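SAG family member (Sag19) (Eimeria tenella, PDB 6ZZB) is a surface antigen of the parasite whose exact role is unknown, but which appears related to the CAP proteins in its fold. Local coordinates at residues Leu54-Lys59 and Ala140-Thr145; Ala75-Val80 and Thr96-Ala101; Ser107-Cys112 and Thr196-Ala201; Ser156-Ser161 and Asp218-Ala223; Glu186-Val191 and Cys208-Pro213. All coordinates share one frame; numbering follows the deposited sequence.

Interaction 1 of 5, residues Leu54-Lys59 and Ala140-Thr145; sequences LAIINK and ALIQAT
The flat carboxamide of Gln143 lies at the border of the contact, where its NE2 is met obliquely from one side of the amide plane by Ile56 CD1, 4.1 Å away. The Gln143 side chain leaves the helix with CG anti to the backbone N (chi1 -178°) and then bends at chi2, which swings the amide toward helix 50-61. NE2 donates to a water at 2.6 Å, and Lys59 NZ makes a weak bond to that water, so the polar groups of the rim are linked through it. Gln143 OE1 makes a weak hydrogen bond to Thr147 OG1 of its own helix. Beneath this rim the packing is wholly aliphatic. The Ile56 and Ile142 side chains run antiparallel alongside one another, with Ile56 CG2 4.1 Å from Ile142 CB. The far end of Ile142, CD1, reaches Ile57 CG1 at 3.8 Å and also touches Ile57 CD1. The axes of the two helical segments approach to 9.6 Å and run nearly parallel, crossing at -26°. Cys53 and Cys138 tie the same two helices covalently. Branched aliphatic residues meshed between neighbouring helices on one side of a sheet are consistent with the helical layer of a CAP-like alpha-beta-alpha sandwich.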
# COMPACT_ATOMS: atom_id res chain seq x y z
N LEU A 54 2.21 -11.39 4.02
CA LEU A 54 0.78 -11.76 4.22
C LEU A 54 0.53 -12.09 5.70
O LEU A 54 -0.56 -11.75 6.15
CB LEU A 54 0.44 -12.92 3.28
CG LEU A 54 -1.03 -13.20 3.01
CD1 LEU A 54 -1.79 -11.96 2.61
CD2 LEU A 54 -1.14 -14.27 1.92
N ALA A 55 1.49 -12.65 6.41
CA ALA A 55 1.31 -12.99 7.84
C ALA A 55 1.02 -11.72 8.64
O ALA A 55 0.05 -11.73 9.42
CB ALA A 55 2.52 -13.71 8.39
N ILE A 56 1.84 -10.68 8.49
CA ILE A 56 1.63 -9.44 9.29
C ILE A 56 0.33 -8.78 8.83
O ILE A 56 -0.44 -8.31 9.70
CB ILE A 56 2.84 -8.49 9.25
CG1 ILE A 56 2.62 -7.28 10.18
CG2 ILE A 56 3.18 -7.99 7.85
CD1 ILE A 56 2.29 -7.65 11.59
N ILE A 57 0.02 -8.74 7.54
CA ILE A 57 -1.24 -8.12 7.07
C ILE A 57 -2.42 -8.84 7.73
O ILE A 57 -3.34 -8.19 8.25
CB ILE A 57 -1.32 -8.13 5.53
CG1 ILE A 57 -0.26 -7.19 4.95
CG2 ILE A 57 -2.71 -7.75 5.09
CD1 ILE A 57 -0.07 -7.30 3.46
N ASN A 58 -2.41 -10.17 7.70
CA ASN A 58 -3.56 -10.94 8.23
C ASN A 58 -3.60 -10.89 9.77
O ASN A 58 -4.75 -10.91 10.28
CB ASN A 58 -3.55 -12.35 7.67
CG ASN A 58 -4.10 -12.40 6.27
OD1 ASN A 58 -4.97 -11.61 5.90
ND2 ASN A 58 -3.63 -13.34 5.47
N LYS A 59 -2.46 -10.75 10.43
CA LYS A 59 -2.42 -10.54 11.90
C LYS A 59 -3.14 -9.23 12.21
O LYS A 59 -4.07 -9.20 13.05
CB LYS A 59 -0.98 -10.55 12.42
CG LYS A 59 -0.87 -10.27 13.91
CD LYS A 59 0.42 -10.76 14.50
CE LYS A 59 0.72 -10.12 15.85
NZ LYS A 59 1.34 -8.79 15.68
N ALA A 140 8.29 -5.39 10.08
CA ALA A 140 8.64 -4.11 10.71
C ALA A 140 8.01 -2.96 9.90
O ALA A 140 7.47 -2.03 10.50
CB ALA A 140 10.12 -3.92 10.85
N LEU A 141 8.14 -2.97 8.58
CA LEU A 141 7.64 -1.85 7.76
C LEU A 141 6.13 -1.74 7.90
O LEU A 141 5.62 -0.58 8.08
CB LEU A 141 8.01 -2.08 6.31
CG LEU A 141 9.51 -1.96 6.01
CD1 LEU A 141 9.76 -2.42 4.57
CD2 LEU A 141 10.02 -0.55 6.22
N ILE A 142 5.39 -2.83 7.77
CA ILE A 142 3.91 -2.75 7.81
C ILE A 142 3.46 -2.47 9.24
O ILE A 142 2.54 -1.67 9.42
CB ILE A 142 3.29 -3.99 7.16
CG1 ILE A 142 3.59 -3.98 5.66
CG2 ILE A 142 1.81 -4.06 7.47
CD1 ILE A 142 2.88 -5.05 4.86
N GLN A 143 4.09 -3.06 10.25
CA GLN A 143 3.68 -2.70 11.63
C GLN A 143 3.88 -1.19 11.81
O GLN A 143 3.03 -0.56 12.44
CB GLN A 143 4.50 -3.47 12.66
CG GLN A 143 4.09 -3.17 14.10
CD GLN A 143 2.65 -3.49 14.41
OE1 GLN A 143 1.80 -2.59 14.60
NE2 GLN A 143 2.32 -4.76 14.46
N ALA A 144 4.97 -0.60 11.35
CA ALA A 144 5.25 0.82 11.60
C ALA A 144 4.20 1.65 10.87
O ALA A 144 3.75 2.67 11.44
CB ALA A 144 6.64 1.18 11.18
N THR A 145 3.83 1.32 9.63
CA THR A 145 2.84 2.15 8.90
C THR A 145 1.50 2.01 9.59
O THR A 145 0.73 3.00 9.63
CB THR A 145 2.80 1.82 7.40
OG1 THR A 145 2.30 2.96 6.70
CG2 THR A 145 1.97 0.61 7.05
O HOH W 1 3.79 -6.91 14.70

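Interaction 2 of 5, residues Ala75-Val80 and Thr96-Ala101; sequences AEDTEV and TAPKIA
Asp77 lays its carboxylate against the methyl group of Thr96, with Asp77 CG 3.7 Å from Thr96 CG2. The Thr96 torsion explains this division of labour: OG1 sits between the backbone N and the carbonyl carbon (chi1 62°), facing its own helix, while CG2 is left for Asp77. From there OG1 accepts a weak capping bond from Lys99 N, 3.4 Å away, as an N-cap residue does. Asp77 OD1 accepts a hydrogen bond from a water at 2.8 Å, and that water in turn accepts from Ala97 N, in the first turn of helix 97-105. A carboxylate near this amino end would probably be favoured by the helix dipole. Deeper in, Val80 has CG1 anti to the backbone N (chi1 172°), and this methyl presses on Thr96 CA at 3.9 Å. At the other helix start the Glu79 side chain folds back onto the N-cap residue Glu76, its OE1 accepting from Glu76 N at 2.8 Å through the anti lone pair. The starts of helices 77-86 and 97-105 thus meet beside the central hairpin: Val80 rests on Tyr209 of strand 203-211 and on Ser192 of strand 190-196, which Ala97 also touches.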
# COMPACT_ATOMS: atom_id res chain seq x y z
N ALA A 75 -2.85 -12.39 -4.37
CA ALA A 75 -3.30 -12.03 -5.73
C ALA A 75 -2.17 -12.38 -6.69
O ALA A 75 -1.01 -12.07 -6.42
CB ALA A 75 -3.65 -10.56 -5.82
N GLU A 76 -2.51 -13.03 -7.80
CA GLU A 76 -1.52 -13.32 -8.85
C GLU A 76 -1.40 -12.11 -9.77
O GLU A 76 -2.27 -11.26 -9.82
CB GLU A 76 -1.90 -14.58 -9.63
CG GLU A 76 -2.08 -15.78 -8.74
CD GLU A 76 -0.80 -16.31 -8.13
OE1 GLU A 76 0.31 -15.95 -8.62
OE2 GLU A 76 -0.89 -17.07 -7.15
N ASP A 77 -0.29 -12.05 -10.49
CA ASP A 77 -0.03 -10.96 -11.43
C ASP A 77 -1.21 -10.74 -12.36
O ASP A 77 -1.56 -9.60 -12.58
CB ASP A 77 1.24 -11.18 -12.24
CG ASP A 77 2.52 -11.01 -11.47
OD1 ASP A 77 2.48 -10.39 -10.42
OD2 ASP A 77 3.58 -11.45 -11.95
N THR A 78 -1.79 -11.80 -12.93
CA THR A 78 -2.90 -11.65 -13.90
C THR A 78 -4.05 -10.88 -13.25
O THR A 78 -4.68 -10.06 -13.88
CB THR A 78 -3.41 -13.02 -14.37
OG1 THR A 78 -2.32 -13.77 -14.92
CG2 THR A 78 -4.47 -12.85 -15.43
N GLU A 79 -4.31 -11.18 -11.99
CA GLU A 79 -5.41 -10.57 -11.23
C GLU A 79 -5.13 -9.09 -11.00
O GLU A 79 -6.02 -8.28 -11.15
CB GLU A 79 -5.60 -11.30 -9.92
CG GLU A 79 -6.09 -12.72 -10.08
CD GLU A 79 -6.27 -13.38 -8.74
OE1 GLU A 79 -5.27 -13.58 -8.01
OE2 GLU A 79 -7.41 -13.78 -8.45
N VAL A 80 -3.88 -8.78 -10.64
CA VAL A 80 -3.50 -7.37 -10.43
C VAL A 80 -3.65 -6.60 -11.74
O VAL A 80 -4.25 -5.53 -11.75
CB VAL A 80 -2.07 -7.28 -9.88
CG1 VAL A 80 -1.59 -5.85 -9.85
CG2 VAL A 80 -1.98 -7.93 -8.51
N THR A 96 1.88 -4.78 -12.69
CA THR A 96 1.93 -5.73 -11.56
C THR A 96 2.56 -5.02 -10.37
O THR A 96 3.13 -3.92 -10.57
CB THR A 96 2.77 -6.95 -11.93
OG1 THR A 96 4.08 -6.44 -12.18
CG2 THR A 96 2.27 -7.72 -13.14
N ALA A 97 2.52 -5.60 -9.19
CA ALA A 97 3.14 -4.96 -8.02
C ALA A 97 4.62 -4.73 -8.26
O ALA A 97 5.11 -3.64 -7.96
CB ALA A 97 2.83 -5.73 -6.77
N PRO A 98 5.41 -5.68 -8.80
CA PRO A 98 6.82 -5.38 -9.03
C PRO A 98 7.03 -4.20 -9.98
O PRO A 98 7.88 -3.36 -9.73
CB PRO A 98 7.37 -6.68 -9.63
CG PRO A 98 6.46 -7.74 -9.08
CD PRO A 98 5.10 -7.11 -9.01
N LYS A 99 6.26 -4.15 -11.05
CA LYS A 99 6.44 -3.06 -12.03
C LYS A 99 6.06 -1.73 -11.41
O LYS A 99 6.69 -0.70 -11.73
CB LYS A 99 5.63 -3.29 -13.29
CG LYS A 99 6.05 -4.53 -14.04
CD LYS A 99 5.09 -4.86 -15.16
CE LYS A 99 5.53 -6.03 -16.00
NZ LYS A 99 4.57 -6.27 -17.10
N ILE A 100 5.05 -1.69 -10.56
CA ILE A 100 4.64 -0.43 -9.91
C ILE A 100 5.69 -0.04 -8.87
O ILE A 100 6.03 1.16 -8.80
CB ILE A 100 3.23 -0.56 -9.31
CG1 ILE A 100 2.21 -0.63 -10.45
CG2 ILE A 100 2.94 0.58 -8.35
CD1 ILE A 100 0.83 -1.11 -10.02
N ALA A 101 6.23 -0.98 -8.10
CA ALA A 101 7.29 -0.61 -7.13
C ALA A 101 8.45 0.08 -7.87
O ALA A 101 8.97 1.11 -7.39
CB ALA A 101 7.76 -1.84 -6.37
O HOH W 2 1.53 -8.26 -8.88

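Interaction 3 of 5, residues Ser107-Cys112 and Thr196-Ala201; sequences SNVDTC and TKDCKA
A disulfide between Cys112 and Cys199 anchors the loop after helix 97-105 to the turn that links strands 190-196 and 203-211. The SG atoms of Cys112 and Cys199 are 2.0 Å apart, and the bridge has a left-handed twist (chi3 -85°). Each SG is turned to the side of its own backbone N, which lets the two sulfurs meet between the loops. One backbone bond lies near the bridge: Lys200 N donates to Val109 O at 2.9 Å. Val109 CG2 packs on the opposing turn, 3.6 Å from Asp198 OD1, an oxygen that is held by Gln45 N. Asp110 and Lys200 run side by side, pointing the same way, so that Asp110 OD1 touches the Lys200 methylene CD at 3.5 Å; Lys200 NZ, 5.4 Å from Asp110 OD1, makes no salt bridge with it. Ala201 CB rests on Asp110 O at 3.4 Å, while Ala201 N is buried with no partner. The first loop is shaped from within by an Asx turn, Asn108 OD1 accepting from Asp110 N above its carbonyl plane, and by Asn108 O, which receives both Thr111 N and Cys112 N. Loops fastened by a disulfide in this way are common in extracellular proteins, which fits a surface antigen.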
# COMPACT_ATOMS: atom_id res chain seq x y z
N SER A 107 13.46 5.36 -12.35
CA SER A 107 13.91 4.59 -13.54
C SER A 107 15.44 4.45 -13.56
O SER A 107 15.91 3.79 -14.51
CB SER A 107 13.41 5.22 -14.80
OG SER A 107 12.01 5.00 -14.95
N ASN A 108 16.12 4.98 -12.56
CA ASN A 108 17.60 4.88 -12.46
C ASN A 108 17.95 4.31 -11.10
O ASN A 108 17.84 5.02 -10.09
CB ASN A 108 18.25 6.23 -12.73
CG ASN A 108 19.75 6.16 -12.81
OD1 ASN A 108 20.32 5.08 -12.62
ND2 ASN A 108 20.39 7.29 -13.09
N VAL A 109 18.44 3.07 -11.15
CA VAL A 109 18.93 2.36 -9.93
C VAL A 109 20.01 3.19 -9.21
O VAL A 109 20.19 3.03 -8.01
CB VAL A 109 19.39 0.95 -10.32
CG1 VAL A 109 20.72 0.96 -11.08
CG2 VAL A 109 19.49 0.02 -9.12
N ASP A 110 20.71 4.08 -9.92
CA ASP A 110 21.78 4.92 -9.32
C ASP A 110 21.20 6.00 -8.41
O ASP A 110 21.93 6.52 -7.54
CB ASP A 110 22.68 5.55 -10.40
CG ASP A 110 23.47 4.53 -11.20
OD1 ASP A 110 23.59 3.38 -10.75
OD2 ASP A 110 23.95 4.89 -12.31
N THR A 111 19.92 6.37 -8.55
CA THR A 111 19.34 7.48 -7.77
C THR A 111 18.09 7.07 -6.96
O THR A 111 17.92 7.58 -5.86
CB THR A 111 18.99 8.69 -8.65
OG1 THR A 111 17.91 8.33 -9.52
CG2 THR A 111 20.18 9.14 -9.48
N CYS A 112 17.23 6.23 -7.53
CA CYS A 112 15.86 5.96 -7.00
C CYS A 112 15.33 7.24 -6.37
O CYS A 112 14.89 7.25 -5.24
CB CYS A 112 15.85 4.79 -6.01
SG CYS A 112 16.21 3.25 -6.86
N THR A 196 11.31 -2.90 -4.50
CA THR A 196 12.64 -2.78 -5.14
C THR A 196 13.71 -3.26 -4.17
O THR A 196 13.58 -3.14 -2.96
CB THR A 196 12.89 -1.36 -5.64
OG1 THR A 196 12.93 -0.45 -4.55
CG2 THR A 196 11.85 -0.93 -6.65
N LYS A 197 14.78 -3.83 -4.75
CA LYS A 197 15.77 -4.54 -3.92
C LYS A 197 17.18 -3.97 -4.08
O LYS A 197 18.02 -4.31 -3.24
CB LYS A 197 15.79 -6.03 -4.27
CG LYS A 197 16.23 -6.38 -5.68
CD LYS A 197 16.24 -7.87 -5.98
CE LYS A 197 16.33 -8.12 -7.47
NZ LYS A 197 16.23 -9.57 -7.79
N ASP A 198 17.44 -3.11 -5.06
CA ASP A 198 18.84 -2.84 -5.45
C ASP A 198 19.09 -1.35 -5.69
O ASP A 198 20.16 -1.02 -6.23
CB ASP A 198 19.22 -3.70 -6.65
CG ASP A 198 18.44 -3.41 -7.91
OD1 ASP A 198 17.45 -2.63 -7.82
OD2 ASP A 198 18.81 -3.96 -8.97
N CYS A 199 18.20 -0.44 -5.28
CA CYS A 199 18.53 1.01 -5.33
C CYS A 199 19.91 1.25 -4.71
O CYS A 199 20.20 0.75 -3.60
CB CYS A 199 17.49 1.83 -4.59
SG CYS A 199 15.89 1.85 -5.44
N LYS A 200 20.73 2.03 -5.39
CA LYS A 200 22.10 2.36 -4.91
C LYS A 200 22.14 3.67 -4.15
O LYS A 200 23.19 4.01 -3.58
CB LYS A 200 23.05 2.43 -6.11
CG LYS A 200 23.19 1.14 -6.86
CD LYS A 200 24.18 1.28 -7.99
CE LYS A 200 24.27 0.06 -8.86
NZ LYS A 200 24.75 -1.11 -8.08
N ALA A 201 21.05 4.43 -4.17
CA ALA A 201 20.84 5.69 -3.45
C ALA A 201 19.33 5.86 -3.30
O ALA A 201 18.60 5.00 -3.84
CB ALA A 201 21.43 6.84 -4.23

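Interaction 4 of 5, residues Ser156-Ser161 and Asp218-Ala223; sequences SNFEPS and DKPFTA. With SO4 (sulfate ion), chain B.
Phe158 and Phe221 set their rings almost perpendicular, at 89°, with centroids 5.9 Å apart. The tip of Phe158, CZ, comes to the rim of the other ring, 3.7 Å from Phe221 CD2 and near the plane of Phe221, whereas Phe221 meets the Phe158 ring obliquely. Phe158 is swung out to this place with CG anti to the backbone N (chi1 178°), and Pro220 lies alongside it, pointing the other way, its CG 3.9 Å from Phe158 CZ. Pro220 also lays CB over one face of the Phe221 ring, toward the rim. Tyr226 of helix 223-231 adds an edge-to-face partner to Phe158. Beside the rings, Pro160 fits against the start of that helix, CG lying 3.7 Å from Ala223 CA. Lys219 stretches its chain beyond CG to bring NZ to Ser161 O at 3.0 Å, tilted 24° from the carbonyl plane, and a water bonds to both atoms. At the far end Asn157 N donates to a sulfate oxygen, O4, at 2.8 Å; the ion is probably a component of the crystallisation solution. The chemistry therefore implies an aromatic and proline core, with the lysine ammonium held by a neutral carbonyl and water at its margin.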
# COMPACT_ATOMS: atom_id res chain seq x y z
N SER A 156 -7.36 12.56 13.73
CA SER A 156 -8.15 13.24 12.67
C SER A 156 -9.61 13.40 13.11
O SER A 156 -10.11 12.56 13.82
CB SER A 156 -8.08 12.44 11.38
OG SER A 156 -8.99 12.96 10.39
N ASN A 157 -10.26 14.43 12.59
CA ASN A 157 -11.72 14.58 12.74
C ASN A 157 -12.49 13.63 11.81
O ASN A 157 -13.71 13.64 11.85
CB ASN A 157 -12.15 16.03 12.51
CG ASN A 157 -11.71 16.89 13.66
OD1 ASN A 157 -12.16 16.64 14.78
ND2 ASN A 157 -10.82 17.83 13.40
N PHE A 158 -11.80 12.77 11.07
CA PHE A 158 -12.43 11.64 10.37
C PHE A 158 -13.45 10.96 11.29
O PHE A 158 -13.13 10.58 12.43
CB PHE A 158 -11.37 10.63 9.94
CG PHE A 158 -11.94 9.41 9.27
CD1 PHE A 158 -12.16 9.39 7.90
CD2 PHE A 158 -12.24 8.29 10.01
CE1 PHE A 158 -12.71 8.26 7.30
CE2 PHE A 158 -12.81 7.18 9.41
CZ PHE A 158 -13.03 7.17 8.06
N GLU A 159 -14.66 10.78 10.76
CA GLU A 159 -15.74 9.96 11.36
C GLU A 159 -16.10 8.90 10.33
O GLU A 159 -16.24 9.24 9.16
CB GLU A 159 -17.02 10.77 11.62
CG GLU A 159 -16.97 11.73 12.78
CD GLU A 159 -18.37 12.23 13.12
OE1 GLU A 159 -18.68 13.37 12.76
OE2 GLU A 159 -19.16 11.44 13.69
N PRO A 160 -16.32 7.64 10.74
CA PRO A 160 -16.63 6.60 9.76
C PRO A 160 -17.93 6.81 8.97
O PRO A 160 -18.01 6.38 7.82
CB PRO A 160 -16.69 5.34 10.63
CG PRO A 160 -16.97 5.83 12.04
CD PRO A 160 -16.24 7.16 12.12
N SER A 161 -18.93 7.48 9.54
CA SER A 161 -20.23 7.64 8.84
C SER A 161 -20.10 8.67 7.71
O SER A 161 -20.87 8.54 6.74
CB SER A 161 -21.34 7.98 9.79
OG SER A 161 -21.07 9.18 10.44
N ASP A 218 -15.04 6.10 -1.70
CA ASP A 218 -15.35 4.92 -0.86
C ASP A 218 -15.32 5.33 0.61
O ASP A 218 -14.44 6.14 0.98
CB ASP A 218 -14.36 3.78 -1.05
CG ASP A 218 -14.47 3.09 -2.40
OD1 ASP A 218 -15.45 3.37 -3.13
OD2 ASP A 218 -13.58 2.29 -2.72
N LYS A 219 -16.21 4.77 1.41
CA LYS A 219 -16.17 4.87 2.88
C LYS A 219 -15.27 3.74 3.37
O LYS A 219 -15.60 2.58 3.26
CB LYS A 219 -17.59 4.82 3.43
CG LYS A 219 -18.41 6.04 3.04
CD LYS A 219 -19.64 6.26 3.86
CE LYS A 219 -20.34 7.55 3.50
NZ LYS A 219 -21.71 7.57 4.06
N PRO A 220 -14.04 4.04 3.82
CA PRO A 220 -13.12 2.96 4.16
C PRO A 220 -13.46 2.10 5.38
O PRO A 220 -13.09 0.97 5.39
CB PRO A 220 -11.80 3.73 4.37
CG PRO A 220 -12.25 5.09 4.81
CD PRO A 220 -13.45 5.38 3.93
N PHE A 221 -14.24 2.63 6.32
CA PHE A 221 -14.58 1.92 7.58
C PHE A 221 -16.06 2.06 7.90
O PHE A 221 -16.58 3.17 7.84
CB PHE A 221 -13.78 2.49 8.75
CG PHE A 221 -12.29 2.55 8.51
CD1 PHE A 221 -11.52 1.40 8.43
CD2 PHE A 221 -11.68 3.77 8.34
CE1 PHE A 221 -10.16 1.50 8.20
CE2 PHE A 221 -10.32 3.86 8.12
CZ PHE A 221 -9.57 2.72 8.06
N THR A 222 -16.66 0.96 8.32
CA THR A 222 -17.96 1.00 9.04
C THR A 222 -17.71 1.58 10.43
O THR A 222 -16.57 1.49 10.96
CB THR A 222 -18.58 -0.39 9.16
OG1 THR A 222 -17.72 -1.18 9.96
CG2 THR A 222 -18.86 -1.02 7.81
N ALA A 223 -18.76 2.11 11.05
CA ALA A 223 -18.68 2.56 12.46
C ALA A 223 -18.25 1.40 13.36
O ALA A 223 -17.46 1.64 14.27
CB ALA A 223 -20.01 3.16 12.88
S SO4 B . -8.43 16.52 9.95
O1 SO4 B . -8.45 15.19 9.36
O2 SO4 B . -9.28 17.38 9.18
O3 SO4 B . -7.08 17.03 9.90
O4 SO4 B . -8.88 16.47 11.32
O HOH W 3 -15.54 5.59 6.39
O HOH W 4 -22.03 6.15 6.44

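Interaction 5 of 5, residues Glu186-Val191 and Cys208-Pro213; sequences EKSKKV and CYFIDP
Backbone bonds join Lys190 and Ile211 as an antiparallel hydrogen-bonded pair, Ile211 N donating to Lys190 O at 2.9 Å. Ile211 O accepts from both Lys189 N and Lys190 N, so Lys189 and Lys190 together stand opposite the single residue Ile211, a classic beta bulge. Past it, the peptide before Asp212 is cis, and Asp212 N bonds to Lys187 O at 2.9 Å. Charged groups gather here: Lys189, bent at chi4 (81°), brings NZ over the Asp212 carboxylate to form a salt bridge of 2.8 Å with OD2, and the same NZ meets Lys187 O from the face opposite Asp212 N. Lys187 NZ reaches Pro213 O at 3.2 Å, with Asp218 as its salt-bridge partner. One water donates to Ser188 OG and Asp212 O; that hydroxyl is also bonded to Phe182 O. Apolar contact centres on the non-hydrogen-bonded pair, where Val191 CG2 sits over the centre of the Phe210 ring in a CH-pi contact, 3.7 Å from its centroid. The Val191 and Phe210 side faces Leu54 of helix 50-61 and Leu72, while on the Lys190 and Ile211 side lies Glu79 of helix 77-86. Strand 73-74 flanks strand 190-196, and strand 126-131 borders strand 203-211.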
# COMPACT_ATOMS: atom_id res chain seq x y z
N GLU A 186 -12.59 -3.63 4.11
CA GLU A 186 -13.57 -4.70 3.81
C GLU A 186 -13.58 -4.98 2.30
O GLU A 186 -13.91 -6.08 1.94
CB GLU A 186 -14.96 -4.29 4.30
CG GLU A 186 -15.20 -4.63 5.75
CD GLU A 186 -15.81 -6.00 5.97
OE1 GLU A 186 -15.84 -6.82 5.02
OE2 GLU A 186 -16.26 -6.25 7.11
N LYS A 187 -13.18 -4.04 1.45
CA LYS A 187 -13.08 -4.31 -0.02
C LYS A 187 -11.84 -5.17 -0.33
O LYS A 187 -11.82 -5.74 -1.42
CB LYS A 187 -12.97 -3.05 -0.87
CG LYS A 187 -14.17 -2.13 -0.88
CD LYS A 187 -13.90 -0.87 -1.65
CE LYS A 187 -13.84 -1.17 -3.13
NZ LYS A 187 -13.99 0.05 -3.96
N SER A 188 -10.84 -5.22 0.55
CA SER A 188 -9.60 -6.02 0.32
C SER A 188 -9.94 -7.51 0.51
O SER A 188 -10.40 -7.90 1.61
CB SER A 188 -8.45 -5.55 1.21
OG SER A 188 -8.08 -4.18 0.91
N LYS A 189 -9.74 -8.35 -0.52
CA LYS A 189 -9.84 -9.84 -0.45
C LYS A 189 -8.50 -10.53 -0.79
O LYS A 189 -8.19 -11.63 -0.30
CB LYS A 189 -10.93 -10.30 -1.43
CG LYS A 189 -12.31 -9.68 -1.21
CD LYS A 189 -13.15 -9.62 -2.48
CE LYS A 189 -14.27 -8.60 -2.42
NZ LYS A 189 -13.77 -7.23 -2.72
N LYS A 190 -7.69 -9.87 -1.64
CA LYS A 190 -6.39 -10.44 -2.06
C LYS A 190 -5.37 -9.32 -2.09
O LYS A 190 -5.78 -8.15 -2.22
CB LYS A 190 -6.50 -11.06 -3.46
CG LYS A 190 -7.66 -12.03 -3.63
CD LYS A 190 -7.60 -12.76 -4.93
CE LYS A 190 -8.85 -13.56 -5.20
NZ LYS A 190 -8.61 -14.54 -6.26
N VAL A 191 -4.11 -9.69 -2.03
CA VAL A 191 -3.00 -8.70 -2.05
C VAL A 191 -1.80 -9.27 -2.78
O VAL A 191 -1.52 -10.46 -2.69
CB VAL A 191 -2.68 -8.23 -0.63
CG1 VAL A 191 -2.14 -9.35 0.24
CG2 VAL A 191 -1.73 -7.03 -0.61
N CYS A 208 2.09 -2.71 -2.13
CA CYS A 208 1.12 -3.82 -2.06
C CYS A 208 -0.17 -3.39 -2.72
O CYS A 208 -0.77 -2.38 -2.31
CB CYS A 208 0.85 -4.24 -0.63
SG CYS A 208 2.24 -4.88 0.32
N TYR A 209 -0.61 -4.16 -3.70
CA TYR A 209 -1.86 -3.92 -4.42
C TYR A 209 -2.94 -4.82 -3.85
O TYR A 209 -2.75 -6.05 -3.80
CB TYR A 209 -1.72 -4.20 -5.92
CG TYR A 209 -2.95 -3.79 -6.67
CD1 TYR A 209 -3.16 -2.46 -6.95
CD2 TYR A 209 -3.94 -4.68 -7.05
CE1 TYR A 209 -4.31 -2.01 -7.55
CE2 TYR A 209 -5.07 -4.26 -7.70
CZ TYR A 209 -5.26 -2.92 -7.98
OH TYR A 209 -6.36 -2.47 -8.63
N PHE A 210 -4.04 -4.22 -3.42
CA PHE A 210 -5.20 -4.92 -2.86
C PHE A 210 -6.31 -4.99 -3.90
O PHE A 210 -6.62 -4.00 -4.54
CB PHE A 210 -5.69 -4.20 -1.61
CG PHE A 210 -4.68 -4.17 -0.49
CD1 PHE A 210 -3.63 -3.25 -0.49
CD2 PHE A 210 -4.75 -5.07 0.57
CE1 PHE A 210 -2.69 -3.23 0.52
CE2 PHE A 210 -3.81 -5.04 1.59
CZ PHE A 210 -2.78 -4.12 1.57
N ILE A 211 -6.89 -6.19 -4.05
CA ILE A 211 -8.09 -6.42 -4.88
C ILE A 211 -9.22 -6.62 -3.89
O ILE A 211 -9.13 -7.55 -3.08
CB ILE A 211 -7.89 -7.63 -5.80
CG1 ILE A 211 -6.64 -7.49 -6.66
CG2 ILE A 211 -9.15 -7.86 -6.64
CD1 ILE A 211 -6.43 -8.65 -7.61
N ASP A 212 -10.27 -5.77 -3.91
CA ASP A 212 -10.49 -4.63 -4.78
C ASP A 212 -9.90 -3.38 -4.15
O ASP A 212 -9.89 -3.28 -2.93
CB ASP A 212 -12.00 -4.39 -4.95
CG ASP A 212 -12.66 -5.51 -5.72
OD1 ASP A 212 -12.12 -5.90 -6.76
OD2 ASP A 212 -13.73 -5.95 -5.26
N PRO A 213 -9.36 -2.44 -4.93
CA PRO A 213 -8.76 -1.24 -4.37
C PRO A 213 -9.78 -0.27 -3.79
O PRO A 213 -10.84 -0.07 -4.38
CB PRO A 213 -8.04 -0.60 -5.56
CG PRO A 213 -8.83 -1.08 -6.77
CD PRO A 213 -9.24 -2.49 -6.40
O HOH W 5 -12.66 -0.97 -6.25
O HOH W 6 -9.32 -2.05 -0.46

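The hairpin of interaction 5 touches interactions 1, 2 and 4. Interaction 1 lies on one side of its sheet, meeting it through Leu54 and Val191, centres about 15 Å apart; interaction 2 lies on the other, centres about 12 Å apart, bound by the Glu79-Lys190 salt bridge. Interactions 3 and 4 stand at opposite ends, their centres about 37 Å apart: the former, at the turn of the hairpin, packs on interaction 2 through Thr196 and Ala101, and the latter joins interaction 5 through Asp218 and Lys187. Along the chain, interaction 2 is nested within interaction 1 and interaction 5 within interaction 4, whereas interaction 3 crosses 1, 4 and 5. Sequence-distant parts are thereby interlaced into one compact domain, consistent with an alpha-beta-alpha sandwich.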